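Kcn28 (Kitasatospora, PDB 6J31) is of unknown function but belongs to the GT-B fold class, with two Rossmann-like domains and a ligand pocket lined by residues of both. Local coordinates at residues A[8-13]-A[36-41]; A[90-95]-A[111-116]; A[123-128]-A[184-189]. All coordinates share one frame; numbering follows the deposited sequence.

Contact 1 of 3, residues A[8-13]-A[36-41]; sequences AMVSVP and TYANDP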
ATOM      1  N   ALA A   8       0.803  13.878 -16.004  1.00 27.17           N
ATOM      2  CA  ALA A   8       0.775  12.471 -16.385  1.00 28.65           C
ATOM      3  C   ALA A   8       1.081  11.608 -15.170  1.00 29.61           C
ATOM      4  O   ALA A   8       2.178  11.689 -14.605  1.00 29.55           O
ATOM      5  CB  ALA A   8       1.770  12.174 -17.506  1.00 24.82           C
ATOM      6  N   MET A   9       0.120  10.777 -14.790  1.00 30.15           N
ATOM      7  CA  MET A   9       0.273   9.799 -13.727  1.00 29.79           C
ATOM      8  C   MET A   9       0.549   8.436 -14.350  1.00 29.15           C
ATOM      9  O   MET A   9      -0.042   8.084 -15.377  1.00 28.08           O
ATOM     10  CB  MET A   9      -0.989   9.749 -12.861  1.00 31.95           C
ATOM     11  CG  MET A   9      -1.003   8.661 -11.798  1.00 36.54           C
ATOM     12  SD  MET A   9       0.272   8.856 -10.545  1.00 37.89           S
ATOM     13  CE  MET A   9       0.024   7.368  -9.577  1.00 33.69           C
ATOM     14  N   VAL A  10       1.494   7.698 -13.769  1.00 28.07           N
ATOM     15  CA  VAL A  10       1.842   6.356 -14.227  1.00 28.98           C
ATOM     16  C   VAL A  10       1.865   5.432 -13.018  1.00 29.84           C
ATOM     17  O   VAL A  10       2.462   5.763 -11.988  1.00 30.57           O
ATOM     18  CB  VAL A  10       3.206   6.321 -14.952  1.00 27.26           C
ATOM     19  CG1 VAL A  10       3.428   4.960 -15.606  1.00 25.04           C
ATOM     20  CG2 VAL A  10       3.317   7.445 -15.982  1.00 27.71           C
ATOM     21  N   SER A  11       1.222   4.277 -13.139  1.00 29.18           N
ATOM     22  CA  SER A  11       1.254   3.286 -12.075  1.00 27.91           C
ATOM     23  C   SER A  11       1.198   1.901 -12.700  1.00 28.56           C
ATOM     24  O   SER A  11       1.359   1.737 -13.912  1.00 27.74           O
ATOM     25  CB  SER A  11       0.127   3.494 -11.059  1.00 26.57           C
ATOM     26  OG  SER A  11       0.346   2.675  -9.919  1.00 25.31           O
ATOM     27  N   VAL A  12       0.996   0.900 -11.850  1.00 28.04           N
ATOM     28  CA  VAL A  12       1.000  -0.501 -12.260  1.00 28.46           C
ATOM     29  C   VAL A  12      -0.307  -1.130 -11.797  1.00 29.02           C
ATOM     30  O   VAL A  12      -0.975  -0.610 -10.888  1.00 28.60           O
ATOM     31  CB  VAL A  12       2.220  -1.252 -11.676  1.00 29.30           C
ATOM     32  CG1 VAL A  12       3.512  -0.557 -12.088  1.00 30.66           C
ATOM     33  CG2 VAL A  12       2.107  -1.336 -10.163  1.00 30.96           C
ATOM     34  N   PRO A  13      -0.700  -2.261 -12.394  1.00 30.57           N
ATOM     35  CA  PRO A  13      -1.977  -2.887 -12.015  1.00 31.47           C
ATOM     36  C   PRO A  13      -1.963  -3.612 -10.674  1.00 34.64           C
ATOM     37  O   PRO A  13      -3.043  -3.992 -10.200  1.00 34.22           O
ATOM     38  CB  PRO A  13      -2.230  -3.871 -13.167  1.00 30.47           C
ATOM     39  CG  PRO A  13      -0.868  -4.220 -13.651  1.00 29.36           C
ATOM     40  CD  PRO A  13      -0.075  -2.951 -13.540  1.00 29.55           C
ATOM     41  N   THR A  36      -3.549  12.725 -17.463  1.00 31.19           N
ATOM     42  CA  THR A  36      -3.530  11.431 -18.127  1.00 30.83           C
ATOM     43  C   THR A  36      -2.969  10.405 -17.153  1.00 33.16           C
ATOM     44  O   THR A  36      -2.106  10.723 -16.329  1.00 32.86           O
ATOM     45  CB  THR A  36      -2.703  11.456 -19.418  1.00 30.17           C
ATOM     46  OG1 THR A  36      -1.368  11.896 -19.142  1.00 28.15           O
ATOM     47  CG2 THR A  36      -3.351  12.399 -20.433  1.00 24.86           C
ATOM     48  N   TYR A  37      -3.493   9.185 -17.221  1.00 32.91           N
ATOM     49  CA  TYR A  37      -3.135   8.128 -16.283  1.00 31.16           C
ATOM     50  C   TYR A  37      -2.767   6.887 -17.087  1.00 31.16           C
ATOM     51  O   TYR A  37      -3.639   6.246 -17.684  1.00 32.88           O
ATOM     52  CB  TYR A  37      -4.289   7.858 -15.315  1.00 29.47           C
ATOM     53  CG  TYR A  37      -3.939   7.037 -14.094  1.00 29.13           C
ATOM     54  CD1 TYR A  37      -2.844   6.177 -14.084  1.00 27.87           C
ATOM     55  CD2 TYR A  37      -4.701   7.133 -12.939  1.00 29.43           C
ATOM     56  CE1 TYR A  37      -2.532   5.433 -12.965  1.00 27.96           C
ATOM     57  CE2 TYR A  37      -4.394   6.393 -11.817  1.00 28.95           C
ATOM     58  CZ  TYR A  37      -3.310   5.547 -11.835  1.00 28.66           C
ATOM     59  OH  TYR A  37      -3.003   4.811 -10.713  1.00 30.90           O
ATOM     60  N   ALA A  38      -1.482   6.547 -17.089  1.00 28.89           N
ATOM     61  CA  ALA A  38      -0.983   5.381 -17.803  1.00 28.05           C
ATOM     62  C   ALA A  38      -1.001   4.175 -16.876  1.00 29.99           C
ATOM     63  O   ALA A  38      -0.393   4.203 -15.800  1.00 30.76           O
ATOM     64  CB  ALA A  38       0.428   5.630 -18.333  1.00 28.91           C
ATOM     65  N   ASN A  39      -1.706   3.125 -17.287  1.00 29.77           N
ATOM     66  CA  ASN A  39      -1.750   1.896 -16.513  1.00 29.29           C
ATOM     67  C   ASN A  39      -2.266   0.777 -17.406  1.00 31.15           C
ATOM     68  O   ASN A  39      -2.755   1.014 -18.514  1.00 31.42           O
ATOM     69  CB  ASN A  39      -2.615   2.059 -15.262  1.00 28.29           C
ATOM     70  CG  ASN A  39      -2.128   1.208 -14.112  1.00 28.25           C
ATOM     71  OD1 ASN A  39      -1.592   0.116 -14.315  1.00 28.45           O
ATOM     72  ND2 ASN A  39      -2.276   1.718 -12.896  1.00 24.58           N
ATOM     73  N   ASP A  40      -2.155  -0.448 -16.903  1.00 32.59           N
ATOM     74  CA  ASP A  40      -2.628  -1.610 -17.639  1.00 33.61           C
ATOM     75  C   ASP A  40      -4.149  -1.553 -17.784  1.00 32.00           C
ATOM     76  O   ASP A  40      -4.843  -1.098 -16.872  1.00 30.02           O
ATOM     77  CB  ASP A  40      -2.203  -2.892 -16.926  1.00 36.26           C
ATOM     78  CG  ASP A  40      -2.493  -4.148 -17.737  1.00 37.84           C
ATOM     79  OD1 ASP A  40      -3.679  -4.534 -17.828  1.00 38.68           O
ATOM     80  OD2 ASP A  40      -1.537  -4.756 -18.272  1.00 38.50           O
ATOM     81  N   PRO A  41      -4.696  -1.980 -18.924  1.00 31.80           N
ATOM     82  CA  PRO A  41      -6.156  -1.928 -19.095  1.00 30.78           C
ATOM     83  C   PRO A  41      -6.925  -2.767 -18.089  1.00 27.98           C
ATOM     84  O   PRO A  41      -8.123  -2.531 -17.902  1.00 26.30           O
ATOM     85  CB  PRO A  41      -6.358  -2.453 -20.524  1.00 32.46           C
ATOM     86  CG  PRO A  41      -5.068  -2.176 -21.207  1.00 34.83           C
ATOM     87  CD  PRO A  41      -4.017  -2.396 -20.162  1.00 33.04           C
TER
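Three nearly straight backbone hydrogen bonds lace the parallel strands 8-10 and 36-39 together. Met9 N reaches Thr36 O at 2.7 Å, Ala38 N gives its hydrogen to Met9 O at the same length, and Ser11 N meets Ala38 O at 3.1 Å just past the end of its strand. Met9, level with Tyr37, bonds to the residues before and after it, as in a parallel ladder.

Apolar contacts divide between the two faces. On the face that carries Met9 and Tyr37, the two side chains run alongside each other; with CG anti to the backbone N (chi1 174°), Met9 sets its CG methylene over the centre of the Tyr37 ring, 3.7 Å from the centroid and 9° off the normal. This is a CH-pi contact. Methionine suits the place because its unbranched CG can settle on the ring face, while the bend at chi2 (64°) carries SD farther above it as a looser Met-aromatic partner. Ser11 CB closes the ring's edge, 3.4 Å from Tyr37 OH, a buried hydroxyl without a polar partner in the model. On the other face the small Ala38 takes Val10 against its CB, and both touch Leu92 of helix 74-96.

Polar side chains take over where the strands end. Asn39 OD1 accepts Asp40 N at 2.7 Å, in the carbonyl plane and on a lone pair, which, with the weak bond from ND2 to Val12 O, helps to hold the amide's rotation. Ser11 OG is hydrogen-bonded to His17 O, outside the pair. The arrangement is the parallel strand pair of a right-handed beta-alpha-beta crossover, 6-10, 22-30 and 34-39, of a Rossmann-like domain.

Contact 2 of 3, residues A[90-95]-A[111-116]; sequences PQLRAA and YPARVL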
ATOM      1  N   PRO A  90       9.278   1.860 -23.565  1.00 30.07           N
ATOM      2  CA  PRO A  90       8.916   2.185 -24.957  1.00 29.79           C
ATOM      3  C   PRO A  90       7.437   2.480 -25.131  1.00 30.50           C
ATOM      4  O   PRO A  90       7.073   3.322 -25.961  1.00 31.67           O
ATOM      5  CB  PRO A  90       9.348   0.938 -25.738  1.00 29.52           C
ATOM      6  CG  PRO A  90       9.405  -0.148 -24.734  1.00 28.72           C
ATOM      7  CD  PRO A  90       9.795   0.487 -23.445  1.00 28.67           C
ATOM      8  N   GLN A  91       6.570   1.802 -24.381  1.00 29.85           N
ATOM      9  CA  GLN A  91       5.146   2.101 -24.473  1.00 30.41           C
ATOM     10  C   GLN A  91       4.842   3.504 -23.972  1.00 30.12           C
ATOM     11  O   GLN A  91       4.087   4.245 -24.611  1.00 31.89           O
ATOM     12  CB  GLN A  91       4.343   1.065 -23.699  1.00 31.08           C
ATOM     13  CG  GLN A  91       4.507  -0.329 -24.243  1.00 31.46           C
ATOM     14  CD  GLN A  91       3.653  -1.321 -23.509  1.00 29.38           C
ATOM     15  OE1 GLN A  91       2.434  -1.313 -23.641  1.00 29.63           O
ATOM     16  NE2 GLN A  91       4.289  -2.202 -22.747  1.00 25.00           N
ATOM     17  N   LEU A  92       5.445   3.896 -22.848  1.00 29.47           N
ATOM     18  CA  LEU A  92       5.270   5.256 -22.355  1.00 28.00           C
ATOM     19  C   LEU A  92       5.833   6.269 -23.340  1.00 28.70           C
ATOM     20  O   LEU A  92       5.237   7.331 -23.557  1.00 29.08           O
ATOM     21  CB  LEU A  92       5.945   5.406 -20.995  1.00 27.94           C
ATOM     22  CG  LEU A  92       5.332   4.643 -19.825  1.00 26.65           C
ATOM     23  CD1 LEU A  92       6.122   4.944 -18.572  1.00 26.66           C
ATOM     24  CD2 LEU A  92       3.870   5.013 -19.645  1.00 24.71           C
ATOM     25  N   ARG A  93       6.991   5.969 -23.933  1.00 30.94           N
ATOM     26  CA  ARG A  93       7.581   6.884 -24.904  1.00 32.25           C
ATOM     27  C   ARG A  93       6.659   7.079 -26.098  1.00 31.56           C
ATOM     28  O   ARG A  93       6.419   8.213 -26.530  1.00 31.84           O
ATOM     29  CB  ARG A  93       8.947   6.363 -25.362  1.00 33.56           C
ATOM     30  CG  ARG A  93       9.725   7.324 -26.266  1.00 35.54           C
ATOM     31  CD  ARG A  93      11.078   6.737 -26.691  1.00 36.02           C
ATOM     32  NE  ARG A  93      11.826   6.197 -25.555  1.00 35.75           N
ATOM     33  CZ  ARG A  93      12.626   6.909 -24.763  1.00 35.60           C
ATOM     34  NH1 ARG A  93      12.801   8.209 -24.970  1.00 36.41           N
ATOM     35  NH2 ARG A  93      13.254   6.312 -23.759  1.00 36.21           N
ATOM     36  N   ALA A  94       6.099   5.985 -26.617  1.00 30.96           N
ATOM     37  CA  ALA A  94       5.218   6.074 -27.778  1.00 30.82           C
ATOM     38  C   ALA A  94       3.962   6.879 -27.466  1.00 30.35           C
ATOM     39  O   ALA A  94       3.509   7.683 -28.291  1.00 30.85           O
ATOM     40  CB  ALA A  94       4.858   4.671 -28.263  1.00 30.30           C
ATOM     41  N   ALA A  95       3.380   6.674 -26.283  1.00 28.39           N
ATOM     42  CA  ALA A  95       2.134   7.353 -25.947  1.00 30.00           C
ATOM     43  C   ALA A  95       2.329   8.860 -25.782  1.00 29.54           C
ATOM     44  O   ALA A  95       1.461   9.645 -26.179  1.00 28.83           O
ATOM     45  CB  ALA A  95       1.534   6.748 -24.678  1.00 31.02           C
ATOM     46  N   TYR A 111       8.783   3.538 -12.103  1.00 27.42           N
ATOM     47  CA  TYR A 111      10.000   4.327 -12.245  1.00 29.38           C
ATOM     48  C   TYR A 111      10.504   4.463 -13.685  1.00 29.05           C
ATOM     49  O   TYR A 111      11.286   5.386 -13.943  1.00 29.98           O
ATOM     50  CB  TYR A 111      11.112   3.748 -11.358  1.00 31.03           C
ATOM     51  CG  TYR A 111      11.404   2.293 -11.616  1.00 32.25           C
ATOM     52  CD1 TYR A 111      12.361   1.908 -12.550  1.00 32.03           C
ATOM     53  CD2 TYR A 111      10.714   1.300 -10.934  1.00 31.71           C
ATOM     54  CE1 TYR A 111      12.625   0.566 -12.794  1.00 31.79           C
ATOM     55  CE2 TYR A 111      10.968  -0.037 -11.171  1.00 32.44           C
ATOM     56  CZ  TYR A 111      11.919  -0.399 -12.100  1.00 31.91           C
ATOM     57  OH  TYR A 111      12.154  -1.733 -12.326  1.00 32.94           O
ATOM     58  N   PRO A 112      10.131   3.608 -14.654  1.00 28.33           N
ATOM     59  CA  PRO A 112      10.481   3.940 -16.047  1.00 27.56           C
ATOM     60  C   PRO A 112       9.955   5.295 -16.484  1.00 27.66           C
ATOM     61  O   PRO A 112      10.545   5.914 -17.378  1.00 29.18           O
ATOM     62  CB  PRO A 112       9.849   2.798 -16.855  1.00 26.80           C
ATOM     63  CG  PRO A 112       9.931   1.648 -15.944  1.00 27.22           C
ATOM     64  CD  PRO A 112       9.625   2.219 -14.576  1.00 27.82           C
ATOM     65  N   ALA A 113       8.883   5.789 -15.861  1.00 26.74           N
ATOM     66  CA  ALA A 113       8.424   7.139 -16.157  1.00 29.31           C
ATOM     67  C   ALA A 113       9.476   8.178 -15.790  1.00 28.71           C
ATOM     68  O   ALA A 113       9.598   9.199 -16.474  1.00 29.03           O
ATOM     69  CB  ALA A 113       7.110   7.422 -15.427  1.00 29.97           C
ATOM     70  N   ARG A 114      10.248   7.940 -14.725  1.00 28.28           N
ATOM     71  CA  ARG A 114      11.323   8.869 -14.391  1.00 29.77           C
ATOM     72  C   ARG A 114      12.413   8.858 -15.456  1.00 31.61           C
ATOM     73  O   ARG A 114      12.936   9.917 -15.825  1.00 32.63           O
ATOM     74  CB  ARG A 114      11.924   8.532 -13.030  1.00 29.43           C
ATOM     75  CG  ARG A 114      13.103   9.409 -12.661  1.00 31.47           C
ATOM     76  CD  ARG A 114      13.774   8.939 -11.382  1.00 33.93           C
ATOM     77  NE  ARG A 114      14.846   9.844 -10.978  1.00 36.28           N
ATOM     78  CZ  ARG A 114      15.688   9.621  -9.974  1.00 37.37           C
ATOM     79  NH1 ARG A 114      15.611   8.505  -9.261  1.00 38.43           N
ATOM     80  NH2 ARG A 114      16.618  10.519  -9.688  1.00 38.50           N
ATOM     81  N   VAL A 115      12.752   7.673 -15.975  1.00 31.20           N
ATOM     82  CA  VAL A 115      13.730   7.592 -17.056  1.00 29.97           C
ATOM     83  C   VAL A 115      13.253   8.411 -18.241  1.00 32.18           C
ATOM     84  O   VAL A 115      14.017   9.173 -18.846  1.00 31.98           O
ATOM     85  CB  VAL A 115      13.975   6.123 -17.451  1.00 28.96           C
ATOM     86  CG1 VAL A 115      14.905   6.039 -18.662  1.00 29.75           C
ATOM     87  CG2 VAL A 115      14.530   5.329 -16.275  1.00 27.35           C
ATOM     88  N   LEU A 116      11.965   8.292 -18.563  1.00 33.52           N
ATOM     89  CA  LEU A 116      11.384   9.075 -19.641  1.00 34.19           C
ATOM     90  C   LEU A 116      11.456  10.564 -19.321  1.00 34.32           C
ATOM     91  O   LEU A 116      11.815  11.380 -20.180  1.00 34.22           O
ATOM     92  CB  LEU A 116       9.937   8.627 -19.852  1.00 35.10           C
ATOM     93  CG  LEU A 116       9.302   8.671 -21.240  1.00 35.78           C
ATOM     94  CD1 LEU A 116       7.817   9.000 -21.179  1.00 34.36           C
ATOM     95  CD2 LEU A 116      10.055   9.583 -22.187  1.00 36.66           C
TER
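Helix-to-helix packing over the parallel sheet of the N-terminal domain brings Leu92 of helix 74-96 against Ala113 and Leu116 of helix 112-120. The short segments 90-95 and 112-116 run at 48° to each other, with axes 9.8 Å apart, and the contact is apolar and modest, burying 220 Å² in all.

Leu92 sends CD1 toward the start of the second helix, where it lies 4.1 Å from Ala113 CB and 4.0 Å from Ala113 N. An alanine suits this spot because its single methyl lets the leucine branch come up to the helix backbone. Leu116 answers from one turn later: its CD1 lies against the backbone of the first helix, 3.9 Å from Leu92 O, and also touches Leu92 CB. The two leucines therefore each press a methyl against the opposite main chain.

At the margin Arg93 crosses Leu116 obliquely. Its chain, bent at chi3 (-48°), brings the guanidinium round to lay one face over Leu116 CD2, with NH1 4.1 Å from that methyl. A long arginine fits here, as its flat group can cover a leucine at the partly exposed border. Neighbouring helices packed at an angle on one face of a parallel sheet are characteristic of the Rossmann-like alpha/beta sandwich.

Contact 3 of 3, residues A[123-128]-A[184-189]; sequences PSIQIS and RSLVLV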
ATOM      1  N   PRO A 123      10.143  17.497 -15.137  1.00 28.48           N
ATOM      2  CA  PRO A 123      10.203  17.111 -13.720  1.00 28.03           C
ATOM      3  C   PRO A 123       9.309  15.912 -13.432  1.00 29.95           C
ATOM      4  O   PRO A 123       8.275  15.708 -14.074  1.00 31.69           O
ATOM      5  CB  PRO A 123       9.720  18.365 -12.978  1.00 28.13           C
ATOM      6  CG  PRO A 123       9.013  19.192 -14.000  1.00 30.34           C
ATOM      7  CD  PRO A 123       9.602  18.850 -15.336  1.00 29.27           C
ATOM      8  N   SER A 124       9.743  15.098 -12.466  1.00 27.57           N
ATOM      9  CA  SER A 124       9.030  13.903 -12.038  1.00 27.48           C
ATOM     10  C   SER A 124       8.888  13.884 -10.519  1.00 27.82           C
ATOM     11  O   SER A 124       9.739  14.401  -9.790  1.00 28.20           O
ATOM     12  CB  SER A 124       9.748  12.631 -12.509  1.00 29.09           C
ATOM     13  OG  SER A 124      10.980  12.454 -11.830  1.00 29.95           O
ATOM     14  N   ILE A 125       7.782  13.305 -10.051  1.00 27.92           N
ATOM     15  CA  ILE A 125       7.492  13.158  -8.626  1.00 27.87           C
ATOM     16  C   ILE A 125       7.055  11.725  -8.368  1.00 26.70           C
ATOM     17  O   ILE A 125       6.083  11.255  -8.969  1.00 26.19           O
ATOM     18  CB  ILE A 125       6.403  14.133  -8.145  1.00 27.58           C
ATOM     19  CG1 ILE A 125       6.769  15.574  -8.490  1.00 25.31           C
ATOM     20  CG2 ILE A 125       6.167  13.964  -6.646  1.00 25.19           C
ATOM     21  CD1 ILE A 125       5.628  16.533  -8.310  1.00 25.32           C
ATOM     22  N   GLN A 126       7.744  11.043  -7.461  1.00 26.50           N
ATOM     23  CA  GLN A 126       7.337   9.702  -7.075  1.00 29.79           C
ATOM     24  C   GLN A 126       6.144   9.760  -6.128  1.00 31.04           C
ATOM     25  O   GLN A 126       6.066  10.633  -5.257  1.00 32.84           O
ATOM     26  CB  GLN A 126       8.493   8.966  -6.404  1.00 31.62           C
ATOM     27  CG  GLN A 126       8.165   7.546  -5.980  1.00 31.31           C
ATOM     28  CD  GLN A 126       9.106   7.044  -4.902  1.00 32.02           C
ATOM     29  OE1 GLN A 126       9.081   7.532  -3.770  1.00 32.88           O
ATOM     30  NE2 GLN A 126       9.958   6.090  -5.252  1.00 31.01           N
ATOM     31  N   ILE A 127       5.203   8.839  -6.318  1.00 30.61           N
ATOM     32  CA  ILE A 127       4.066   8.658  -5.423  1.00 31.44           C
ATOM     33  C   ILE A 127       4.250   7.303  -4.751  1.00 34.47           C
ATOM     34  O   ILE A 127       4.058   6.258  -5.384  1.00 39.97           O
ATOM     35  CB  ILE A 127       2.726   8.731  -6.171  1.00 30.50           C
ATOM     36  CG1 ILE A 127       2.688   9.954  -7.090  1.00 31.17           C
ATOM     37  CG2 ILE A 127       1.560   8.783  -5.184  1.00 25.89           C
ATOM     38  CD1 ILE A 127       2.589  11.280  -6.357  1.00 30.59           C
ATOM     39  N   SER A 128       4.637   7.309  -3.474  1.00 32.17           N
ATOM     40  CA  SER A 128       4.936   6.070  -2.763  1.00 30.70           C
ATOM     41  C   SER A 128       3.742   5.642  -1.930  1.00 28.57           C
ATOM     42  O   SER A 128       3.325   6.392  -1.033  1.00 27.32           O
ATOM     43  CB  SER A 128       6.158   6.244  -1.871  1.00 31.85           C
ATOM     44  OG  SER A 128       6.365   5.076  -1.096  1.00 32.77           O
ATOM     45  N   ARG A 184      11.925  13.791  -6.330  1.00 38.27           N
ATOM     46  CA  ARG A 184      10.923  14.274  -5.396  1.00 38.56           C
ATOM     47  C   ARG A 184       9.968  13.127  -5.123  1.00 32.82           C
ATOM     48  O   ARG A 184       9.684  12.325  -6.017  1.00 30.62           O
ATOM     49  CB  ARG A 184      10.155  15.483  -5.952  1.00 43.83           C
ATOM     50  CG  ARG A 184      10.981  16.748  -6.035  1.00 49.83           C
ATOM     51  CD  ARG A 184      10.321  17.815  -6.898  1.00 54.08           C
ATOM     52  NE  ARG A 184      11.240  18.916  -7.175  1.00 57.99           N
ATOM     53  CZ  ARG A 184      11.561  19.856  -6.290  1.00 61.13           C
ATOM     54  NH1 ARG A 184      11.037  19.828  -5.070  1.00 61.19           N
ATOM     55  NH2 ARG A 184      12.409  20.823  -6.621  1.00 63.08           N
ATOM     56  N   SER A 185       9.476  13.039  -3.894  1.00 29.25           N
ATOM     57  CA  SER A 185       8.605  11.926  -3.557  1.00 28.52           C
ATOM     58  C   SER A 185       7.523  12.374  -2.595  1.00 28.51           C
ATOM     59  O   SER A 185       7.799  13.077  -1.619  1.00 30.07           O
ATOM     60  CB  SER A 185       9.403  10.771  -2.951  1.00 27.13           C
ATOM     61  OG  SER A 185       8.535   9.753  -2.494  1.00 26.94           O
ATOM     62  N   LEU A 186       6.295  11.959  -2.880  1.00 28.42           N
ATOM     63  CA  LEU A 186       5.174  12.123  -1.967  1.00 28.78           C
ATOM     64  C   LEU A 186       4.933  10.764  -1.328  1.00 27.81           C
ATOM     65  O   LEU A 186       4.524   9.817  -2.008  1.00 26.36           O
ATOM     66  CB  LEU A 186       3.929  12.627  -2.695  1.00 29.84           C
ATOM     67  CG  LEU A 186       4.037  14.002  -3.355  1.00 31.10           C
ATOM     68  CD1 LEU A 186       2.740  14.357  -4.052  1.00 30.22           C
ATOM     69  CD2 LEU A 186       4.407  15.058  -2.333  1.00 32.31           C
ATOM     70  N   VAL A 187       5.228  10.657  -0.037  1.00 25.71           N
ATOM     71  CA  VAL A 187       5.089   9.403   0.692  1.00 25.50           C
ATOM     72  C   VAL A 187       3.710   9.416   1.338  1.00 27.71           C
ATOM     73  O   VAL A 187       3.446  10.205   2.248  1.00 28.15           O
ATOM     74  CB  VAL A 187       6.200   9.229   1.733  1.00 25.98           C
ATOM     75  CG1 VAL A 187       6.187   7.819   2.303  1.00 26.02           C
ATOM     76  CG2 VAL A 187       7.554   9.549   1.121  1.00 25.60           C
ATOM     77  N   LEU A 188       2.836   8.524   0.887  1.00 29.49           N
ATOM     78  CA  LEU A 188       1.431   8.555   1.279  1.00 31.70           C
ATOM     79  C   LEU A 188       1.192   7.838   2.601  1.00 33.28           C
ATOM     80  O   LEU A 188       0.208   7.115   2.756  1.00 33.92           O
ATOM     81  CB  LEU A 188       0.601   7.938   0.160  1.00 32.10           C
ATOM     82  CG  LEU A 188       0.543   8.765  -1.132  1.00 31.07           C
ATOM     83  CD1 LEU A 188      -0.656   8.391  -1.999  1.00 29.83           C
ATOM     84  CD2 LEU A 188       0.566  10.261  -0.835  1.00 30.67           C
ATOM     85  N   VAL A 189       2.101   7.998   3.558  1.00 34.05           N
ATOM     86  CA  VAL A 189       1.939   7.463   4.910  1.00 35.35           C
ATOM     87  C   VAL A 189       2.334   8.552   5.897  1.00 34.40           C
ATOM     88  O   VAL A 189       3.089   9.474   5.553  1.00 32.08           O
ATOM     89  CB  VAL A 189       2.785   6.183   5.130  1.00 38.09           C
ATOM     90  CG1 VAL A 189       2.565   5.169   4.016  1.00 40.25           C
ATOM     91  CG2 VAL A 189       4.255   6.524   5.237  1.00 38.78           C
TER
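Ile127 and Leu186 form the apolar centre, lying side by side on one face of the sheet with their CD1 methyls 3.8 Å apart. Ile125, two residues earlier on the same face, crosses the same leucine at an angle: CG2, anti to the backbone N (chi1 of the CG1 branch -55°), meets Leu186 CG at 3.9 Å. Farther along, Ile127 CG2 touches Leu188 CD1 at the same distance. Beta-branched isoleucines suit the strand, and the leucines bring longer branches whose methyls and CG meet the isoleucine branches; helix 382-391, near the C terminus, covers Ile125 and Leu186 through Ile390.

The backbones are paired in parallel. Gln126 bonds through both its backbone N and its O, giving N-H to Arg184 O and accepting from Leu186 N, each at 2.7 Å. Ser128 continues the ladder, from its N to Leu186 O and from its O to Leu188 N, the latter 2.9 Å long, so the pairing outlasts strand 185-187.

The other face is more polar, though Val187 lies there too. Gln126, its CG anti to the backbone N, extends its chain until OE1 takes the hydroxyl hydrogen of Ser185 OG at 2.6 Å, the donor tilted 17° from the amide's carbonyl plane. Glutamine has the length to span to the neighbouring strand, and Ser185, its bridge partner, offers a short hydroxyl that meets the amide oxygen. Ser128 OG meets Thr130 O, of a residue in the ligand pocket. The chemistry implies a two-faced pair, apolar toward helix 382-391 and, on the face of Gln126 and Ser185, tied by a side-chain hydrogen bond in a buried, mixed setting.

How the contacts relate
From the N terminus, contact 1 closes first, joining strand 6-10 to strand 34-39 across helix 22-30. Contact 2 follows, linking the end of helix 74-96 to helix 112-120 around strand 103-107, and contact 3 closes the longest loop, bridging the mostly helical stretch from strand 124-128 to strand 185-187. The three stand in series; none nests in or crosses another. Contacts 1 and 3 lie in the same seven-stranded parallel sheet, flanking strand 103-107. Contact 2 sits over that sheet: Leu92 and Ala113 rest on Val10 of contact 1, and Arg114 CG touches Ser124 OG of contact 3, where helix 112-120 leads into strand 124-128.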